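Local structure of acyl-ACP thioesterase (Bacteroides thetaiotaomicron, 2ESS) at residues 183-188 / 216-221; 40-43 / 47-50. The protein probably hydrolyses the thioester of fatty acyl-acyl carrier protein, releasing the fatty acid. All blocks are in the same frame, centred on the assembly; numbering follows the deposited sequence.

Contact 1 of 2, residues 183-188 / 216-221; sequences EHILDL and LSFFCD
Phe218 of the strand meets three side chains of 183-188, those of His184, Ile185 and Leu188, and these three make all the direct contacts between the two segments. The evidence for a purely apolar junction is that only carbon atoms meet and that no hydrogen bond crosses it. Ile185 CA and Phe218 CA, the nearest pair of the two backbones, stay 7.9 Å apart, which shows that side chains alone span the gap. The three neighbours divide the ring among themselves. Leu188 takes the part nearest the strand: its CD1 lies 3.7 Å from Phe218 CD2, and its CD2 is 4.0 Å from Phe218 CB, which places the forked end of the leucine astride the root of the ring, the two side chains crossing at a slant. Ile185 comes to the rim, with CG1 near the ring plane and 4.2 Å from Phe218 CE2. His184 reaches the far end with its CB, 3.9 Å from Phe218 CZ. The first torsion of Phe218 (chi1 -65°) sets CG opposite its own carbonyl carbon and sends the ring out from the strand to the helix. NE2 of the His184 imidazole hydrogen-bonds Asp169 OD1, outside the contact, while CB is the part that meets the ring. The junction thus joins the end of helix 178-186 and the turn after it to strand 215-224 within the C-terminal hot-dog unit. Around it, Phe218 also packs on Leu163 of strand 161-164 and Val232 of strand 227-234, Leu188 touches Ala161 and Val230 of the same two strands, and Ile185 continues the packing onto Met204 of strand 199-206.

Contact 2 of 2, residues 40-43 / 47-50; sequences GFHA and GFGI
Ala43 lies against one face of the Phe48 ring: its CA stands 3.9 Å from the ring centroid and 21° off the normal, which meets the criterion for a CH-pi contact. The methyl group adds to this, with Ala43 CB 3.6 Å from Phe48 CE1, and it also touches the CA of Gly49, 3.6 Å away. At the far end of the ring Phe48 CZ comes within 3.9 Å of His42 ND1, the two rings meeting at a slant. Phe48 holds CG between its backbone N and carbonyl carbon (chi1 60°), a rotamer that folds the ring back over Ala43. The same residue is fixed through its backbone: Phe48 N donates to Ala43 O over 3.0 Å with a nearly straight N-H...O angle of 171°.

Further out, His42 is positioned by bonds at both ring nitrogens, ND1 to Arg95 and NE2 to the carbonyl oxygen of Lys7. Phe48 rests on Val85 of strand 78-88 and on Ser134 and Ile135, while its carbonyl oxygen receives a bond from Trp60 NE1.

Gly47 has a positive phi and is the C' residue of a Schellman motif, in which the Phe48 N to Ala43 O bond is completed by Gly47 N to Ser44 O. This terminates helix 28-45, and Gly49 follows as the N-cap position of helix 50-55.

From the N terminus, the chain first runs along helix 28-45 and closes contact 2 almost at once: only three residues, the last turn of that helix and its exit, separate the segments before helix 50-55 begins. Contact 1 opens much later, on helix 178-186, and closes a longer excursion of 27 residues that takes in helix 191-196 and strand 199-206 before strand 215-224 comes back against the helix. The two are in series, neither nested nor crossed. Their centres lie 31 Å apart on opposite sides of the chain's centre, one in each hot-dog unit: contact 2 folds the loop between helices 28-45 and 50-55 back on the end of the first, whereas contact 1 ties a helix to the sheet.

Contact 1 of 2, residues 183-188 / 216-221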
ATOM      1  N   GLU A 183       4.606   2.780  -8.742  1.00 35.55           N
ATOM      2  CA  GLU A 183       5.618   3.083  -7.727  1.00 38.62           C
ATOM      3  C   GLU A 183       7.042   3.050  -8.269  1.00 34.31           C
ATOM      4  O   GLU A 183       7.831   3.952  -8.002  1.00 33.50           O
ATOM      5  CB  GLU A 183       5.552   2.100  -6.564  1.00 39.51           C
ATOM      6  CG  GLU A 183       4.309   2.255  -5.660  1.00 56.52           C
ATOM      7  CD  GLU A 183       4.301   1.267  -4.451  1.00 54.49           C
ATOM      8  OE1 GLU A 183       5.390   0.680  -4.152  1.00 56.74           O
ATOM      9  OE2 GLU A 183       3.214   1.097  -3.819  1.00 62.72           O
ATOM     10  N   HIS A 184       7.390   1.998  -9.011  1.00 31.77           N
ATOM     11  CA  HIS A 184       8.764   1.915  -9.530  1.00 31.97           C
ATOM     12  C   HIS A 184       9.084   3.034 -10.549  1.00 29.63           C
ATOM     13  O   HIS A 184      10.172   3.548 -10.572  1.00 30.98           O
ATOM     14  CB  HIS A 184       9.046   0.526 -10.106  1.00 32.37           C
ATOM     15  CG  HIS A 184       8.975  -0.567  -9.080  1.00 38.57           C
ATOM     16  ND1 HIS A 184       9.700  -0.535  -7.906  1.00 46.02           N
ATOM     17  CD2 HIS A 184       8.248  -1.709  -9.041  1.00 43.33           C
ATOM     18  CE1 HIS A 184       9.417  -1.610  -7.189  1.00 47.76           C
ATOM     19  NE2 HIS A 184       8.544  -2.341  -7.860  1.00 43.79           N
ATOM     20  N   ILE A 185       8.119   3.408 -11.382  1.00 34.29           N
ATOM     21  CA  ILE A 185       8.333   4.454 -12.371  1.00 34.27           C
ATOM     22  C   ILE A 185       8.561   5.794 -11.674  1.00 35.57           C
ATOM     23  O   ILE A 185       9.508   6.545 -12.000  1.00 31.91           O
ATOM     24  CB  ILE A 185       7.141   4.507 -13.384  1.00 36.23           C
ATOM     25  CG1 ILE A 185       7.173   3.266 -14.286  1.00 33.62           C
ATOM     26  CG2 ILE A 185       7.189   5.769 -14.252  1.00 31.18           C
ATOM     27  CD1 ILE A 185       5.898   3.025 -14.985  1.00 38.02           C
ATOM     28  N   LEU A 186       7.701   6.076 -10.701  1.00 33.26           N
ATOM     29  CA  LEU A 186       7.783   7.340  -9.956  1.00 35.45           C
ATOM     30  C   LEU A 186       9.040   7.419  -9.126  1.00 32.25           C
ATOM     31  O   LEU A 186       9.536   8.513  -8.919  1.00 31.37           O
ATOM     32  CB  LEU A 186       6.533   7.610  -9.131  1.00 35.37           C
ATOM     33  CG  LEU A 186       5.293   7.810 -10.053  1.00 40.54           C
ATOM     34  CD1 LEU A 186       4.075   8.211  -9.253  1.00 40.31           C
ATOM     35  CD2 LEU A 186       5.556   8.838 -11.184  1.00 46.54           C
ATOM     36  N   ASP A 187       9.641   6.278  -8.767  1.00 34.45           N
ATOM     37  CA  ASP A 187      10.979   6.297  -8.103  1.00 34.23           C
ATOM     38  C   ASP A 187      12.143   6.670  -9.005  1.00 35.11           C
ATOM     39  O   ASP A 187      13.217   6.877  -8.508  1.00 35.50           O
ATOM     40  CB  ASP A 187      11.305   4.963  -7.406  1.00 37.08           C
ATOM     41  CG  ASP A 187      10.450   4.726  -6.125  1.00 41.82           C
ATOM     42  OD1 ASP A 187      10.014   5.724  -5.517  1.00 43.08           O
ATOM     43  OD2 ASP A 187      10.228   3.551  -5.726  1.00 38.40           O
ATOM     44  N   LEU A 188      11.945   6.764 -10.319  1.00 33.92           N
ATOM     45  CA  LEU A 188      13.003   7.205 -11.219  1.00 33.25           C
ATOM     46  C   LEU A 188      13.320   8.694 -11.082  1.00 35.59           C
ATOM     47  O   LEU A 188      14.409   9.104 -11.445  1.00 35.04           O
ATOM     48  CB  LEU A 188      12.614   6.933 -12.685  1.00 34.53           C
ATOM     49  CG  LEU A 188      12.461   5.463 -13.066  1.00 36.06           C
ATOM     50  CD1 LEU A 188      11.716   5.353 -14.376  1.00 37.29           C
ATOM     51  CD2 LEU A 188      13.857   4.752 -13.103  1.00 39.63           C
ATOM     52  N   LEU A 216      13.587  -5.976 -14.623  1.00 35.74           N
ATOM     53  CA  LEU A 216      12.932  -4.884 -15.284  1.00 33.09           C
ATOM     54  C   LEU A 216      13.956  -3.785 -15.538  1.00 34.10           C
ATOM     55  O   LEU A 216      14.689  -3.386 -14.641  1.00 33.45           O
ATOM     56  CB  LEU A 216      11.824  -4.392 -14.401  1.00 35.71           C
ATOM     57  CG  LEU A 216      10.760  -5.449 -14.066  1.00 35.71           C
ATOM     58  CD1 LEU A 216       9.810  -4.841 -13.103  1.00 36.29           C
ATOM     59  CD2 LEU A 216      10.047  -5.962 -15.291  1.00 36.97           C
ATOM     60  N   SER A 217      14.037  -3.328 -16.773  1.00 33.12           N
ATOM     61  CA  SER A 217      14.863  -2.177 -17.142  1.00 33.40           C
ATOM     62  C   SER A 217      13.932  -1.010 -17.553  1.00 34.11           C
ATOM     63  O   SER A 217      12.836  -1.220 -18.102  1.00 33.08           O
ATOM     64  CB  SER A 217      15.857  -2.531 -18.239  1.00 33.31           C
ATOM     65  OG  SER A 217      15.273  -3.375 -19.195  1.00 43.35           O
ATOM     66  N   PHE A 218      14.396   0.200 -17.252  1.00 31.45           N
ATOM     67  CA  PHE A 218      13.608   1.406 -17.384  1.00 31.94           C
ATOM     68  C   PHE A 218      14.293   2.333 -18.348  1.00 33.54           C
ATOM     69  O   PHE A 218      15.465   2.614 -18.190  1.00 32.17           O
ATOM     70  CB  PHE A 218      13.463   2.109 -16.036  1.00 32.56           C
ATOM     71  CG  PHE A 218      12.686   1.319 -15.034  1.00 30.36           C
ATOM     72  CD1 PHE A 218      13.238   0.226 -14.412  1.00 31.41           C
ATOM     73  CD2 PHE A 218      11.384   1.637 -14.749  1.00 35.81           C
ATOM     74  CE1 PHE A 218      12.505  -0.526 -13.519  1.00 30.43           C
ATOM     75  CE2 PHE A 218      10.680   0.908 -13.857  1.00 34.12           C
ATOM     76  CZ  PHE A 218      11.246  -0.184 -13.244  1.00 36.72           C
ATOM     77  N   PHE A 219      13.543   2.798 -19.342  1.00 35.54           N
ATOM     78  CA  PHE A 219      14.053   3.717 -20.357  1.00 35.37           C
ATOM     79  C   PHE A 219      13.204   4.959 -20.299  1.00 36.85           C
ATOM     80  O   PHE A 219      11.992   4.883 -20.062  1.00 36.86           O
ATOM     81  CB  PHE A 219      13.935   3.103 -21.735  1.00 35.50           C
ATOM     82  CG  PHE A 219      14.571   1.778 -21.840  1.00 34.28           C
ATOM     83  CD1 PHE A 219      13.957   0.661 -21.290  1.00 34.03           C
ATOM     84  CD2 PHE A 219      15.790   1.630 -22.479  1.00 32.87           C
ATOM     85  CE1 PHE A 219      14.558  -0.583 -21.372  1.00 36.51           C
ATOM     86  CE2 PHE A 219      16.380   0.387 -22.578  1.00 34.85           C
ATOM     87  CZ  PHE A 219      15.763  -0.719 -22.005  1.00 33.41           C
ATOM     88  N   CYS A 220      13.836   6.100 -20.553  1.00 39.63           N
ATOM     89  CA  CYS A 220      13.182   7.367 -20.394  1.00 38.88           C
ATOM     90  C   CYS A 220      13.590   8.395 -21.448  1.00 42.11           C
ATOM     91  O   CYS A 220      14.770   8.568 -21.708  1.00 40.68           O
ATOM     92  CB  CYS A 220      13.488   7.885 -19.018  1.00 42.47           C
ATOM     93  SG  CYS A 220      12.553   9.339 -18.670  1.00 50.02           S
ATOM     94  N   ASP A 221      12.595   9.036 -22.077  1.00 42.64           N
ATOM     95  CA  ASP A 221      12.777  10.222 -22.941  1.00 43.31           C
ATOM     96  C   ASP A 221      12.224  11.427 -22.204  1.00 41.38           C
ATOM     97  O   ASP A 221      11.070  11.399 -21.821  1.00 39.63           O
ATOM     98  CB  ASP A 221      11.919  10.131 -24.214  1.00 43.87           C
ATOM     99  CG  ASP A 221      12.366   9.071 -25.170  1.00 47.01           C
ATOM    100  OD1 ASP A 221      13.535   8.631 -25.119  1.00 48.05           O
ATOM    101  OD2 ASP A 221      11.520   8.692 -26.008  1.00 55.72           O
TER

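Contact 2 of 2, residues 40-43 / 47-50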
ATOM      1  N   GLY A  40     -13.890  -1.985  -9.520  1.00 34.09           N
ATOM      2  CA  GLY A  40     -14.292  -3.277  -9.062  1.00 35.80           C
ATOM      3  C   GLY A  40     -15.521  -3.271  -8.178  1.00 37.06           C
ATOM      4  O   GLY A  40     -16.377  -4.089  -8.394  1.00 36.30           O
ATOM      5  N   PHE A  41     -15.628  -2.349  -7.211  1.00 34.99           N
ATOM      6  CA  PHE A  41     -16.829  -2.276  -6.365  1.00 39.12           C
ATOM      7  C   PHE A  41     -18.071  -2.010  -7.240  1.00 35.06           C
ATOM      8  O   PHE A  41     -19.156  -2.589  -7.043  1.00 33.46           O
ATOM      9  CB  PHE A  41     -16.803  -1.143  -5.318  1.00 41.05           C
ATOM     10  CG  PHE A  41     -15.587  -1.129  -4.385  1.00 46.46           C
ATOM     11  CD1 PHE A  41     -15.019  -2.302  -3.896  1.00 48.60           C
ATOM     12  CD2 PHE A  41     -15.054   0.108  -3.954  1.00 51.63           C
ATOM     13  CE1 PHE A  41     -13.890  -2.246  -3.019  1.00 50.93           C
ATOM     14  CE2 PHE A  41     -13.942   0.179  -3.089  1.00 48.42           C
ATOM     15  CZ  PHE A  41     -13.358  -1.001  -2.620  1.00 48.09           C
ATOM     16  N   HIS A  42     -17.894  -1.104  -8.173  1.00 33.60           N
ATOM     17  CA  HIS A  42     -18.989  -0.574  -8.987  1.00 32.10           C
ATOM     18  C   HIS A  42     -19.486  -1.690  -9.914  1.00 31.63           C
ATOM     19  O   HIS A  42     -20.671  -1.977  -9.926  1.00 30.22           O
ATOM     20  CB  HIS A  42     -18.524   0.665  -9.751  1.00 33.76           C
ATOM     21  CG  HIS A  42     -19.580   1.303 -10.591  1.00 35.85           C
ATOM     22  ND1 HIS A  42     -19.832   0.919 -11.888  1.00 32.08           N
ATOM     23  CD2 HIS A  42     -20.450   2.312 -10.319  1.00 36.64           C
ATOM     24  CE1 HIS A  42     -20.828   1.652 -12.373  1.00 30.54           C
ATOM     25  NE2 HIS A  42     -21.219   2.506 -11.441  1.00 37.34           N
ATOM     26  N   ALA A  43     -18.566  -2.347 -10.613  1.00 30.87           N
ATOM     27  CA  ALA A  43     -18.884  -3.455 -11.511  1.00 33.21           C
ATOM     28  C   ALA A  43     -19.498  -4.630 -10.753  1.00 33.67           C
ATOM     29  O   ALA A  43     -20.480  -5.187 -11.203  1.00 31.20           O
ATOM     30  CB  ALA A  43     -17.634  -3.956 -12.295  1.00 31.81           C
ATOM     31  N   GLY A  47     -23.113  -6.488 -11.187  1.00 30.68           N
ATOM     32  CA  GLY A  47     -23.112  -7.786 -11.902  1.00 29.23           C
ATOM     33  C   GLY A  47     -22.418  -7.780 -13.244  1.00 27.71           C
ATOM     34  O   GLY A  47     -22.789  -8.543 -14.131  1.00 29.29           O
ATOM     35  N   PHE A  48     -21.388  -6.955 -13.417  1.00 28.93           N
ATOM     36  CA  PHE A  48     -20.594  -7.012 -14.632  1.00 30.19           C
ATOM     37  C   PHE A  48     -19.093  -6.989 -14.371  1.00 31.54           C
ATOM     38  O   PHE A  48     -18.299  -6.661 -15.256  1.00 32.85           O
ATOM     39  CB  PHE A  48     -21.002  -5.947 -15.667  1.00 32.12           C
ATOM     40  CG  PHE A  48     -20.893  -4.520 -15.221  1.00 28.36           C
ATOM     41  CD1 PHE A  48     -19.677  -3.831 -15.292  1.00 28.89           C
ATOM     42  CD2 PHE A  48     -22.037  -3.831 -14.805  1.00 29.25           C
ATOM     43  CE1 PHE A  48     -19.608  -2.506 -14.943  1.00 33.88           C
ATOM     44  CE2 PHE A  48     -21.983  -2.482 -14.430  1.00 29.62           C
ATOM     45  CZ  PHE A  48     -20.764  -1.820 -14.503  1.00 32.42           C
ATOM     46  N   GLY A  49     -18.730  -7.372 -13.161  1.00 29.80           N
ATOM     47  CA  GLY A  49     -17.365  -7.496 -12.748  1.00 31.37           C
ATOM     48  C   GLY A  49     -16.700  -8.807 -13.145  1.00 31.16           C
ATOM     49  O   GLY A  49     -17.260  -9.643 -13.862  1.00 31.02           O
ATOM     50  N   ILE A  50     -15.461  -8.966 -12.691  1.00 32.40           N
ATOM     51  CA  ILE A  50     -14.666 -10.126 -13.039  1.00 34.17           C
ATOM     52  C   ILE A  50     -15.383 -11.451 -12.690  1.00 32.64           C
ATOM     53  O   ILE A  50     -15.436 -12.363 -13.504  1.00 32.72           O
ATOM     54  CB  ILE A  50     -13.262 -10.038 -12.369  1.00 35.74           C
ATOM     55  CG1 ILE A  50     -12.460  -8.913 -13.051  1.00 38.13           C
ATOM     56  CG2 ILE A  50     -12.508 -11.414 -12.499  1.00 35.57           C
ATOM     57  CD1 ILE A  50     -11.043  -8.693 -12.558  1.00 41.50           C
TER